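Long-range contact in Aac(6')-ib (Escherichia coli, PDB 2VQY), which probably transfers an acetyl group from acetyl-CoA to the 6'-amino group of aminoglycoside antibiotics such as kanamycin B, conferring resistance to them: residues L43-I48 with L120-S125. The protein carries 2 engineered substitutions. Sequence-based numbering, arbitrary orientation.
Sequences LNRSHI and LLANAS. With ACO (acetyl coenzyme *a), chain B.
H47 and R45 satisfy two successive backbone carbonyls, L121 O and A122 O, where strand 114-121 of the GNAT fold ends and the chain turns toward the glycine-rich loop that binds the pyrophosphate of acetyl-CoA. H47 NE2 donates to L121 O (2.8 Å, N-H...O 157°), an acceptor lying almost in the ring plane. With its ring carbon CG tucked over the H47 backbone (chi1 75°), the imidazole presents its NE2 edge to L121 O. The ring is sandwiched: A124 CA lies over the centre of one face and I48 CG1 packs on the opposite face, nearer the rim. A124 CB adds an off-centre CH-pi contact.

The extended R45 chain brings NH1 to A122 O (2.8 Å), which lies in the guanidinium plane, although the donor stands well above the carbonyl plane. NH1 also makes a weak bond to N123 OD1 (3.1 Å), while NH2 forms a salt bridge with E41 and N123 ND2 bonds Q126.

Deeper in, I48 CD1 meets L120 CD1 at 3.6 Å and L43 CD2 meets L120 CD2 at 3.7 Å, the side chains crossing nearly at right angles. Both backbone polar groups of L121 are engaged: its carbonyl takes the imidazole N-H, while its amide binds the pantetheine arm of the cofactor, L121 N donating to ACO O9P at 2.8 Å.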
loop_
_atom_site.group_PDB
_atom_site.type_symbol
_atom_site.label_atom_id
_atom_site.label_comp_id
_atom_site.label_asym_id
_atom_site.label_seq_id
_atom_site.Cartn_x
_atom_site.Cartn_y
_atom_site.Cartn_z
ATOM N N LEU A 43 -11.665 -1.427 -8.341
ATOM C CA LEU A 43 -10.649 -0.884 -9.273
ATOM C C LEU A 43 -11.242 -0.127 -10.455
ATOM O O LEU A 43 -10.537 0.562 -11.182
ATOM C CB LEU A 43 -9.706 -1.996 -9.764
ATOM C CG LEU A 43 -8.795 -2.600 -8.681
ATOM C CD1 LEU A 43 -7.895 -3.675 -9.273
ATOM C CD2 LEU A 43 -7.934 -1.500 -8.009
ATOM N N ASN A 44 -12.553 -0.274 -10.631
ATOM C CA ASN A 44 -13.292 0.454 -11.640
ATOM C C ASN A 44 -14.154 1.592 -11.097
ATOM O O ASN A 44 -14.955 2.190 -11.843
ATOM C CB ASN A 44 -14.102 -0.526 -12.494
ATOM C CG ASN A 44 -13.230 -1.286 -13.456
ATOM O OD1 ASN A 44 -12.801 -0.740 -14.473
ATOM N ND2 ASN A 44 -12.923 -2.549 -13.125
ATOM N N ARG A 45 -14.000 1.904 -9.813
ATOM C CA ARG A 45 -14.689 3.072 -9.258
ATOM C C ARG A 45 -13.894 4.319 -9.598
ATOM O O ARG A 45 -12.664 4.297 -9.607
ATOM C CB ARG A 45 -14.935 2.925 -7.764
ATOM C CG ARG A 45 -15.881 1.779 -7.463
ATOM C CD ARG A 45 -16.206 1.678 -6.014
ATOM N NE ARG A 45 -17.176 0.618 -5.788
ATOM C CZ ARG A 45 -17.489 0.114 -4.609
ATOM N NH1 ARG A 45 -16.901 0.541 -3.493
ATOM N NH2 ARG A 45 -18.412 -0.840 -4.550
ATOM N N SER A 46 -14.595 5.400 -9.927
ATOM C CA SER A 46 -13.904 6.549 -10.500
ATOM C C SER A 46 -12.838 7.168 -9.563
ATOM O O SER A 46 -11.764 7.537 -10.035
ATOM C CB SER A 46 -14.898 7.564 -11.093
ATOM O OG SER A 46 -15.052 8.699 -10.282
ATOM N N HIS A 47 -13.108 7.215 -8.253
ATOM C CA HIS A 47 -12.132 7.782 -7.277
ATOM C C HIS A 47 -10.844 6.956 -7.158
ATOM O O HIS A 47 -9.803 7.425 -6.652
ATOM C CB HIS A 47 -12.783 7.964 -5.904
ATOM C CG HIS A 47 -12.979 6.695 -5.130
ATOM N ND1 HIS A 47 -14.068 5.870 -5.319
ATOM C CD2 HIS A 47 -12.242 6.128 -4.138
ATOM C CE1 HIS A 47 -14.002 4.857 -4.469
ATOM N NE2 HIS A 47 -12.899 4.987 -3.747
ATOM N N ILE A 48 -10.934 5.702 -7.587
ATOM C CA ILE A 48 -9.805 4.795 -7.598
ATOM C C ILE A 48 -9.071 4.876 -8.940
ATOM O O ILE A 48 -7.849 5.019 -8.986
ATOM C CB ILE A 48 -10.240 3.330 -7.243
ATOM C CG1 ILE A 48 -10.761 3.310 -5.795
ATOM C CG2 ILE A 48 -9.046 2.397 -7.431
ATOM C CD1 ILE A 48 -11.449 2.064 -5.308
ATOM N N LEU A 120 -5.708 1.526 -1.106
ATOM C CA LEU A 120 -6.851 2.284 -1.612
ATOM C C LEU A 120 -8.042 2.052 -0.686
ATOM O O LEU A 120 -8.157 0.989 -0.057
ATOM C CB LEU A 120 -7.177 1.888 -3.064
ATOM C CG LEU A 120 -7.624 0.450 -3.317
ATOM C CD1 LEU A 120 -9.184 0.351 -3.164
ATOM C CD2 LEU A 120 -7.169 -0.034 -4.703
ATOM N N LEU A 121 -8.904 3.050 -0.600
ATOM C CA LEU A 121 -10.174 2.917 0.112
ATOM C C LEU A 121 -11.283 2.724 -0.933
ATOM O O LEU A 121 -11.386 3.482 -1.902
ATOM C CB LEU A 121 -10.446 4.146 0.975
ATOM C CG LEU A 121 -9.534 4.429 2.186
ATOM C CD1 LEU A 121 -9.967 5.780 2.829
ATOM C CD2 LEU A 121 -9.580 3.285 3.175
ATOM N N ALA A 122 -12.097 1.698 -0.701
ATOM C CA ALA A 122 -13.127 1.246 -1.635
ATOM C C ALA A 122 -14.259 2.256 -1.903
ATOM O O ALA A 122 -14.767 2.325 -3.013
ATOM C CB ALA A 122 -13.723 -0.037 -1.095
ATOM N N ASN A 123 -14.635 3.016 -0.871
ATOM C CA ASN A 123 -15.848 3.851 -0.880
ATOM C C ASN A 123 -15.544 5.343 -0.940
ATOM O O ASN A 123 -14.874 5.891 -0.063
ATOM C CB ASN A 123 -16.717 3.522 0.346
ATOM C CG ASN A 123 -17.133 2.065 0.383
ATOM O OD1 ASN A 123 -17.574 1.528 -0.622
ATOM N ND2 ASN A 123 -16.959 1.414 1.525
ATOM N N ALA A 124 -16.041 5.976 -1.998
ATOM C CA ALA A 124 -15.877 7.417 -2.221
ATOM C C ALA A 124 -16.303 8.221 -1.005
ATOM O O ALA A 124 -15.627 9.173 -0.613
ATOM C CB ALA A 124 -16.674 7.859 -3.460
ATOM N N SER A 125 -17.404 7.803 -0.388
ATOM C CA SER A 125 -17.973 8.474 0.792
ATOM C C SER A 125 -17.095 8.418 2.053
ATOM O O SER A 125 -17.303 9.175 3.007
ATOM C CB SER A 125 -19.363 7.887 1.106
ATOM O OG SER A 125 -19.277 6.519 1.473
HETATM N N1A ACO B . -3.075 19.140 -0.367
HETATM C C2A ACO B . -2.696 18.899 0.890
HETATM N N3A ACO B . -3.381 18.051 1.652
HETATM C C4A ACO B . -4.470 17.409 1.164
HETATM C C5A ACO B . -4.885 17.624 -0.137
HETATM C C6A ACO B . -4.157 18.524 -0.910
HETATM N N6A ACO B . -4.522 18.770 -2.173
HETATM N N7A ACO B . -5.963 16.875 -0.348
HETATM C C8A ACO B . -6.236 16.214 0.782
HETATM N N9A ACO B . -5.326 16.544 1.700
HETATM C C1B ACO B . -5.196 16.047 3.102
HETATM C C2B ACO B . -6.442 16.015 3.969
HETATM O O2B ACO B . -6.738 17.333 4.443
HETATM C C3B ACO B . -5.942 15.125 5.101
HETATM O O3B ACO B . -5.014 15.837 5.936
HETATM P P3B ACO B . -5.455 16.621 7.288
HETATM O O7A ACO B . -4.086 17.334 7.773
HETATM O O8A ACO B . -5.792 15.466 8.342
HETATM O O9A ACO B . -6.567 17.575 7.022
HETATM C C4B ACO B . -5.078 14.087 4.360
HETATM O O4B ACO B . -4.792 14.665 3.063
HETATM C C5B ACO B . -5.645 12.683 4.072
HETATM O O5B ACO B . -5.699 11.885 5.255
HETATM P P1A ACO B . -6.852 10.762 5.402
HETATM O O1A ACO B . -6.412 9.779 6.442
HETATM O O2A ACO B . -8.219 11.355 5.507
HETATM O O3A ACO B . -6.746 10.097 3.984
HETATM P P2A ACO B . -7.831 9.079 3.354
HETATM O O4A ACO B . -8.643 8.466 4.399
HETATM O O5A ACO B . -8.483 9.738 2.170
HETATM O O6A ACO B . -6.780 7.965 2.771
HETATM C CBP ACO B . -5.939 7.267 0.561
HETATM C CCP ACO B . -5.763 8.238 1.754
HETATM C CDP ACO B . -4.826 7.595 -0.490
HETATM C CEP ACO B . -5.772 5.824 1.082
HETATM C CAP ACO B . -7.361 7.499 -0.066
HETATM O OAP ACO B . -7.615 8.921 -0.263
HETATM C C9P ACO B . -7.575 6.687 -1.373
HETATM O O9P ACO B . -7.792 5.467 -1.318
HETATM N N8P ACO B . -7.497 7.405 -2.508
HETATM C C7P ACO B . -7.667 6.871 -3.869
HETATM C C6P ACO B . -6.639 5.753 -4.185
HETATM C C5P ACO B . -5.179 6.218 -4.033
HETATM O O5P ACO B . -4.890 7.407 -4.161
HETATM N N4P ACO B . -4.322 5.220 -3.726
HETATM C C3P ACO B . -2.989 5.257 -3.542
HETATM C C2P ACO B . -2.189 6.374 -3.532
HETATM S S1P ACO B . -0.346 6.173 -3.528
HETATM C C ACO B . 0.167 4.579 -2.945
HETATM O O ACO B . -0.626 3.683 -2.596
HETATM C CH3 ACO B . 1.715 4.444 -2.898
#